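Local structure of methylornithine synthase PylB (Methanosarcina barkeri, 3T7V) at residues L166-E171 with N192-A197; C203-I208 with P231-V236. The protein catalyses the radical-based isomerisation of L-lysine to (3R)-3-methyl-D-ornithine, a step in pyrrolysine biosynthesis, using a [4Fe-4S] cluster and S-adenosylmethionine. One frame throughout, in Å; residues are numbered along the deposited sequence.

Both contacts reach the parallel TIM-barrel sheet of the radical SAM core, and their centres lie about 9 Å apart. Contact 1 packs the end of strand 163-167 and the loop after it against helix 187-200. The chain then runs straight into strand 203-210, the sheet neighbour of 163-167, and contact 2 pairs that strand with 233-238. The two meet where Tyr169 OH lies 2.6 Å from Glu205 OE1, a probable hydrogen bond, and where Gln170 N approaches Asp206 OD1. Both reach the bound 5-amino-D-isoleucine (3-methyl-D-ornithine), contact 1 at its side-chain amine and contact 2 at its carboxylate, so the loop after strand 163-167 and strand 233-238, on either side of strand 203-210, hold its two ends.

Contact 1: L166-E171 with N192-A197; sequences LALYQE and NARRFA. With SAM (S-adenosylmethionine), chain C; MD0 (5-amino-D-isoleucine), chain D.
Arg194, on helix 187-200, presents the edge of its guanidinium to Leu168 and Gln170 in the loop that follows strand 163-167, a strand-to-helix packing of the TIM-barrel fold. A bend at chi3 (-57°) swings the terminal nitrogens round to these acceptors. NH2 donates twice, to Leu168 O at 2.8 Å and to Gln170 OE1 at 2.9 Å; the second bond lies in both the carbonyl and the guanidinium planes. NH1 adds a longer bond to the same OE1, at 3.3 Å and from above the amide plane. One oxygen is thus gripped end-on by two nitrogens, with amide and guanidinium planes 89° apart. The other end of the amide, NE2, is bonded to Phe187 O, so both ends fix its rotation. A methionine in place of Arg194 would probably leave Gln170 OE1 and the buried Leu168 O without these donors, and the amide less firmly held.

Apart from this polar group the packing is apolar. Leu166 CD2 rests on Ala197 CB at 3.6 Å, and Leu168 CD2 on Ala193 CB at 3.7 Å; the two alanines lie one helical turn apart, and their small side chains let the leucine branches come close to the helix.

Tyr169 and Glu171 turn to the ligands instead. Glu171 takes the ribose hydroxyls of S-adenosylmethionine, OE1 from O2' at 2.7 Å and OE2 from O3' at 2.5 Å. Tyr169 OH, also bonded to Glu205, accepts from the side-chain amine NE of methylornithine at 2.8 Å.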
loop_
_atom_site.group_PDB
_atom_site.type_symbol
_atom_site.label_atom_id
_atom_site.label_comp_id
_atom_site.label_asym_id
_atom_site.label_seq_id
_atom_site.Cartn_x
_atom_site.Cartn_y
_atom_site.Cartn_z
ATOM N N LEU A 166 5.918 8.599 -3.039
ATOM C CA LEU A 166 5.941 8.609 -1.557
ATOM C C LEU A 166 4.706 7.888 -1.051
ATOM O O LEU A 166 3.579 8.282 -1.391
ATOM C CB LEU A 166 5.919 10.046 -1.031
ATOM C CG LEU A 166 5.775 10.128 0.523
ATOM C CD1 LEU A 166 7.008 9.561 1.176
ATOM C CD2 LEU A 166 5.565 11.577 0.861
ATOM N N ALA A 167 4.910 6.847 -0.260
ATOM C CA ALA A 167 3.745 6.162 0.356
ATOM C C ALA A 167 3.716 6.550 1.824
ATOM O O ALA A 167 4.650 6.245 2.570
ATOM C CB ALA A 167 3.915 4.632 0.184
ATOM N N LEU A 168 2.678 7.243 2.209
ATOM C CA LEU A 168 2.587 7.754 3.601
ATOM C C LEU A 168 1.109 7.737 3.965
ATOM O O LEU A 168 0.358 8.671 3.631
ATOM C CB LEU A 168 3.174 9.229 3.629
ATOM C CG LEU A 168 3.387 9.748 5.067
ATOM C CD1 LEU A 168 4.565 9.036 5.752
ATOM C CD2 LEU A 168 3.613 11.291 4.996
ATOM N N TYR A 169 0.681 6.612 4.547
ATOM C CA TYR A 169 -0.768 6.413 4.661
ATOM C C TYR A 169 -1.322 7.092 5.886
ATOM O O TYR A 169 -0.714 7.131 6.933
ATOM C CB TYR A 169 -1.097 4.872 4.777
ATOM C CG TYR A 169 -0.409 4.025 3.697
ATOM C CD1 TYR A 169 -0.147 4.560 2.431
ATOM C CD2 TYR A 169 -0.022 2.750 3.962
ATOM C CE1 TYR A 169 0.540 3.800 1.463
ATOM C CE2 TYR A 169 0.653 1.988 3.044
ATOM C CZ TYR A 169 0.956 2.525 1.807
ATOM O OH TYR A 169 1.649 1.752 0.879
ATOM N N GLN A 170 -2.505 7.670 5.710
ATOM C CA GLN A 170 -3.151 8.357 6.852
ATOM C C GLN A 170 -3.804 7.376 7.853
ATOM O O GLN A 170 -4.010 7.744 9.030
ATOM C CB GLN A 170 -4.246 9.278 6.351
ATOM C CG GLN A 170 -4.561 10.401 7.362
ATOM C CD GLN A 170 -3.478 11.432 7.526
ATOM O OE1 GLN A 170 -2.636 11.601 6.664
ATOM N NE2 GLN A 170 -3.542 12.198 8.624
ATOM N N GLU A 171 -4.135 6.147 7.378
ATOM C CA GLU A 171 -4.825 5.079 8.207
ATOM C C GLU A 171 -6.320 5.361 8.382
ATOM O O GLU A 171 -7.176 4.505 8.134
ATOM C CB GLU A 171 -4.257 4.807 9.597
ATOM C CG GLU A 171 -2.766 4.752 9.731
ATOM C CD GLU A 171 -2.128 3.845 8.746
ATOM O OE1 GLU A 171 -2.734 2.918 8.098
ATOM O OE2 GLU A 171 -0.929 4.053 8.541
ATOM N N ASN A 192 0.450 17.244 5.173
ATOM C CA ASN A 192 1.318 18.275 4.658
ATOM C C ASN A 192 2.547 17.703 3.947
ATOM O O ASN A 192 3.053 18.296 2.955
ATOM C CB ASN A 192 1.716 19.227 5.823
ATOM C CG ASN A 192 0.559 20.113 6.246
ATOM O OD1 ASN A 192 -0.408 20.258 5.552
ATOM N ND2 ASN A 192 0.639 20.637 7.447
ATOM N N ALA A 193 3.069 16.560 4.455
ATOM C CA ALA A 193 4.203 15.963 3.801
ATOM C C ALA A 193 3.812 15.423 2.407
ATOM O O ALA A 193 4.606 15.568 1.458
ATOM C CB ALA A 193 4.750 14.817 4.693
ATOM N N ARG A 194 2.612 14.828 2.295
ATOM C CA ARG A 194 2.210 14.375 0.956
ATOM C C ARG A 194 2.037 15.569 0.032
ATOM O O ARG A 194 2.384 15.451 -1.139
ATOM C CB ARG A 194 0.942 13.529 1.055
ATOM C CG ARG A 194 1.201 12.155 1.698
ATOM C CD ARG A 194 -0.022 11.206 1.495
ATOM N NE ARG A 194 -1.242 11.779 2.021
ATOM C CZ ARG A 194 -1.684 11.720 3.271
ATOM N NH1 ARG A 194 -2.777 12.482 3.499
ATOM N NH2 ARG A 194 -1.138 10.920 4.228
ATOM N N ARG A 195 1.529 16.689 0.531
ATOM C CA ARG A 195 1.375 17.855 -0.314
ATOM C C ARG A 195 2.713 18.414 -0.765
ATOM O O ARG A 195 2.901 18.752 -1.958
ATOM C CB ARG A 195 0.604 18.915 0.477
ATOM C CG ARG A 195 -0.871 18.506 0.532
ATOM C CD ARG A 195 -1.799 19.505 1.255
ATOM N NE ARG A 195 -1.412 20.887 0.875
ATOM C CZ ARG A 195 -0.625 21.709 1.598
ATOM N NH1 ARG A 195 -0.175 21.321 2.807
ATOM N NH2 ARG A 195 -0.348 22.907 1.158
ATOM N N PHE A 196 3.679 18.457 0.161
ATOM C CA PHE A 196 5.022 18.953 -0.162
ATOM C C PHE A 196 5.647 18.030 -1.229
ATOM O O PHE A 196 6.279 18.479 -2.178
ATOM C CB PHE A 196 5.908 19.014 1.097
ATOM C CG PHE A 196 7.307 19.519 0.792
ATOM C CD1 PHE A 196 7.526 20.889 0.699
ATOM C CD2 PHE A 196 8.328 18.637 0.539
ATOM C CE1 PHE A 196 8.826 21.370 0.391
ATOM C CE2 PHE A 196 9.626 19.073 0.225
ATOM C CZ PHE A 196 9.850 20.447 0.135
ATOM N N ALA A 197 5.489 16.708 -1.022
ATOM C CA ALA A 197 6.074 15.764 -1.963
ATOM C C ALA A 197 5.451 15.958 -3.354
ATOM O O ALA A 197 6.229 15.977 -4.365
ATOM C CB ALA A 197 5.817 14.313 -1.468
HETATM N N SAM C . 6.960 3.448 9.136
HETATM C CA SAM C . 6.430 4.056 8.008
HETATM C C SAM C . 5.028 4.497 8.141
HETATM O O SAM C . 4.386 4.229 9.178
HETATM O OXT SAM C . 4.566 5.251 7.214
HETATM C CB SAM C . 6.134 3.168 7.020
HETATM C CG SAM C . 5.532 1.850 7.293
HETATM S SD SAM C . 3.995 1.559 6.317
HETATM C CE SAM C . 4.495 0.197 5.299
HETATM C "C5'" SAM C . 2.979 0.729 7.519
HETATM C "C4'" SAM C . 1.672 0.859 7.263
HETATM O "O4'" SAM C . 1.600 -0.701 7.196
HETATM C "C3'" SAM C . 0.919 1.479 8.165
HETATM O "O3'" SAM C . 0.730 2.622 7.319
HETATM C "C2'" SAM C . -0.265 0.534 7.916
HETATM O "O2'" SAM C . -1.229 1.040 6.936
HETATM C "C1'" SAM C . 0.219 -0.876 7.534
HETATM N N9 SAM C . 0.235 -1.758 8.758
HETATM C C8 SAM C . 1.048 -1.730 9.857
HETATM N N7 SAM C . 0.662 -2.667 10.709
HETATM C C5 SAM C . -0.411 -3.323 10.150
HETATM C C6 SAM C . -1.261 -4.334 10.623
HETATM N N6 SAM C . -1.111 -4.902 11.820
HETATM N N1 SAM C . -2.219 -4.796 9.805
HETATM C C2 SAM C . -2.432 -4.246 8.573
HETATM N N3 SAM C . -1.705 -3.191 8.131
HETATM C C4 SAM C . -0.678 -2.758 8.929
HETATM C C MD0 D . 2.416 -3.764 1.145
HETATM N N MD0 D . 3.772 -4.878 2.822
HETATM O O MD0 D . 2.403 -3.218 0.022
HETATM C CA MD0 D . 3.659 -3.697 1.973
HETATM C CB MD0 D . 3.662 -2.406 2.846
HETATM C CD MD0 D . 4.251 0.097 2.566
HETATM N NE MD0 D . 4.330 1.169 1.583
HETATM C CG MD0 D . 3.747 -1.177 1.894
HETATM C CG2 MD0 D . 2.428 -2.264 3.773
HETATM O OXT MD0 D . 1.443 -4.367 1.614
#

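Contact 2: C203-I208 with P231-V236; sequences CVEDGI and PDMVRV. With MD0 (5-amino-D-isoleucine), chain D.
Glu205 OE2 is gripped by Arg235 from the next parallel strand, the two strands being joined through helix 216-228 as a beta-alpha-beta crossover of the TIM barrel. Arg235 NE makes a nearly straight salt bridge to it (2.7 Å, 172°), meeting the oxygen from above the carboxylate plane, and NH2 adds a weak bond. The other oxygen, OE1, goes to Tyr169 and to a water that also contacts NH2 weakly. Met233 crosses the glutamate at a slant, bringing its CE methyl to 3.2 Å from Glu205 OE2.

Gly207, paired with Arg235, has no side chain: a beta-carbon there would clash with Arg235 CG, which lies between its own backbone N and carbonyl carbon (chi1 81°), 3.7 Å from Gly207 CA.

At the start of the pairing, Val204 O accepts from both Asp232 N and Met233 N, while Asp232 OD2 reaches back to Val204 N at 2.9 Å. On the face that carries Asp206 and Val234, Ile208 CG1 packs against Val236 CB.

The NH1/NH2 end of the guanidinium holds the methylornithine carboxylate with two nitrogens, Arg235 NH2 to O at 3.0 Å and NH1 to OXT at 3.1 Å.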
loop_
_atom_site.group_PDB
_atom_site.type_symbol
_atom_site.label_atom_id
_atom_site.label_comp_id
_atom_site.label_asym_id
_atom_site.label_seq_id
_atom_site.Cartn_x
_atom_site.Cartn_y
_atom_site.Cartn_z
ATOM N N CYS A 203 4.701 11.263 -7.123
ATOM C CA CYS A 203 3.359 10.707 -7.020
ATOM C C CYS A 203 3.165 10.277 -5.543
ATOM O O CYS A 203 4.174 9.962 -4.891
ATOM C CB CYS A 203 3.281 9.435 -7.892
ATOM S SG CYS A 203 3.222 9.787 -9.606
ATOM N N VAL A 204 1.934 10.257 -5.038
ATOM C CA VAL A 204 1.703 9.930 -3.614
ATOM C C VAL A 204 0.713 8.812 -3.493
ATOM O O VAL A 204 -0.240 8.686 -4.318
ATOM C CB VAL A 204 1.375 11.139 -2.777
ATOM C CG1 VAL A 204 2.484 12.203 -2.899
ATOM C CG2 VAL A 204 0.091 11.760 -3.171
ATOM N N GLU A 205 0.954 7.926 -2.534
ATOM C CA GLU A 205 -0.023 6.868 -2.180
ATOM C C GLU A 205 -0.528 7.183 -0.780
ATOM O O GLU A 205 0.281 7.392 0.167
ATOM C CB GLU A 205 0.686 5.489 -2.153
ATOM C CG GLU A 205 -0.337 4.340 -1.892
ATOM C CD GLU A 205 0.244 2.918 -1.752
ATOM O OE1 GLU A 205 1.456 2.714 -1.499
ATOM O OE2 GLU A 205 -0.611 1.945 -1.799
ATOM N N ASP A 206 -1.850 7.145 -0.662
ATOM C CA ASP A 206 -2.517 7.219 0.652
ATOM C C ASP A 206 -3.199 5.918 0.888
ATOM O O ASP A 206 -3.377 5.090 -0.031
ATOM C CB ASP A 206 -3.530 8.380 0.637
ATOM C CG ASP A 206 -3.944 8.897 2.036
ATOM O OD1 ASP A 206 -3.462 8.360 3.088
ATOM O OD2 ASP A 206 -4.703 9.930 2.024
ATOM N N GLY A 207 -3.565 5.693 2.154
ATOM C CA GLY A 207 -4.131 4.400 2.509
ATOM C C GLY A 207 -4.917 4.493 3.785
ATOM O O GLY A 207 -4.604 5.287 4.665
ATOM N N ILE A 208 -5.895 3.617 3.866
ATOM C CA ILE A 208 -6.683 3.434 5.103
ATOM C C ILE A 208 -6.671 2.028 5.615
ATOM O O ILE A 208 -6.357 1.068 4.869
ATOM C CB ILE A 208 -8.051 4.026 4.879
ATOM C CG1 ILE A 208 -8.760 3.190 3.861
ATOM C CG2 ILE A 208 -7.907 5.575 4.674
ATOM C CD1 ILE A 208 -10.219 3.725 3.541
ATOM N N PRO A 231 -4.650 11.792 -4.572
ATOM C CA PRO A 231 -3.526 10.838 -4.567
ATOM C C PRO A 231 -3.466 10.059 -5.879
ATOM O O PRO A 231 -4.462 9.839 -6.571
ATOM C CB PRO A 231 -3.876 9.910 -3.416
ATOM C CG PRO A 231 -5.363 9.950 -3.390
ATOM C CD PRO A 231 -5.761 11.348 -3.741
ATOM N N ASP A 232 -2.260 9.597 -6.208
ATOM C CA ASP A 232 -2.024 8.774 -7.412
ATOM C C ASP A 232 -2.346 7.294 -7.228
ATOM O O ASP A 232 -2.659 6.590 -8.182
ATOM C CB ASP A 232 -0.577 8.968 -7.860
ATOM C CG ASP A 232 -0.276 10.431 -8.067
ATOM O OD1 ASP A 232 -0.642 10.907 -9.162
ATOM O OD2 ASP A 232 0.191 11.171 -7.121
ATOM N N MET A 233 -2.323 6.841 -5.972
ATOM C CA MET A 233 -2.546 5.464 -5.593
ATOM C C MET A 233 -3.275 5.530 -4.256
ATOM O O MET A 233 -2.975 6.375 -3.398
ATOM C CB MET A 233 -1.192 4.712 -5.460
ATOM C CG MET A 233 -1.354 3.251 -5.122
ATOM S SD MET A 233 0.265 2.485 -5.328
ATOM C CE MET A 233 -0.106 0.858 -4.819
ATOM N N VAL A 234 -4.289 4.664 -4.136
ATOM C CA VAL A 234 -5.089 4.617 -2.881
ATOM C C VAL A 234 -5.216 3.162 -2.507
ATOM O O VAL A 234 -5.442 2.269 -3.350
ATOM C CB VAL A 234 -6.523 5.212 -3.047
ATOM C CG1 VAL A 234 -6.391 6.753 -3.224
ATOM C CG2 VAL A 234 -7.213 4.617 -4.254
ATOM N N ARG A 235 -5.082 2.919 -1.217
ATOM C CA ARG A 235 -5.180 1.543 -0.723
ATOM C C ARG A 235 -6.036 1.384 0.498
ATOM O O ARG A 235 -6.276 2.342 1.271
ATOM C CB ARG A 235 -3.812 0.933 -0.520
ATOM C CG ARG A 235 -3.173 1.294 0.707
ATOM C CD ARG A 235 -2.083 0.262 1.176
ATOM N NE ARG A 235 -1.027 0.115 0.150
ATOM C CZ ARG A 235 -0.219 -0.938 0.072
ATOM N NH1 ARG A 235 -0.361 -1.967 0.936
ATOM N NH2 ARG A 235 0.680 -0.987 -0.895
ATOM N N VAL A 236 -6.462 0.147 0.684
ATOM C CA VAL A 236 -7.055 -0.257 1.977
ATOM C C VAL A 236 -6.370 -1.545 2.399
ATOM O O VAL A 236 -6.113 -2.426 1.555
ATOM C CB VAL A 236 -8.597 -0.350 1.869
ATOM C CG1 VAL A 236 -8.930 -1.250 0.655
ATOM C CG2 VAL A 236 -9.173 -0.918 3.154
HETATM C C MD0 D . 2.416 -3.764 1.145
HETATM N N MD0 D . 3.772 -4.878 2.822
HETATM O O MD0 D . 2.403 -3.218 0.022
HETATM C CA MD0 D . 3.659 -3.697 1.973
HETATM C CB MD0 D . 3.662 -2.406 2.846
HETATM C CD MD0 D . 4.251 0.097 2.566
HETATM N NE MD0 D . 4.330 1.169 1.583
HETATM C CG MD0 D . 3.747 -1.177 1.894
HETATM C CG2 MD0 D . 2.428 -2.264 3.773
HETATM O OXT MD0 D . 1.443 -4.367 1.614
HETATM O O HOH W 1 2.315 0.275 -2.787
#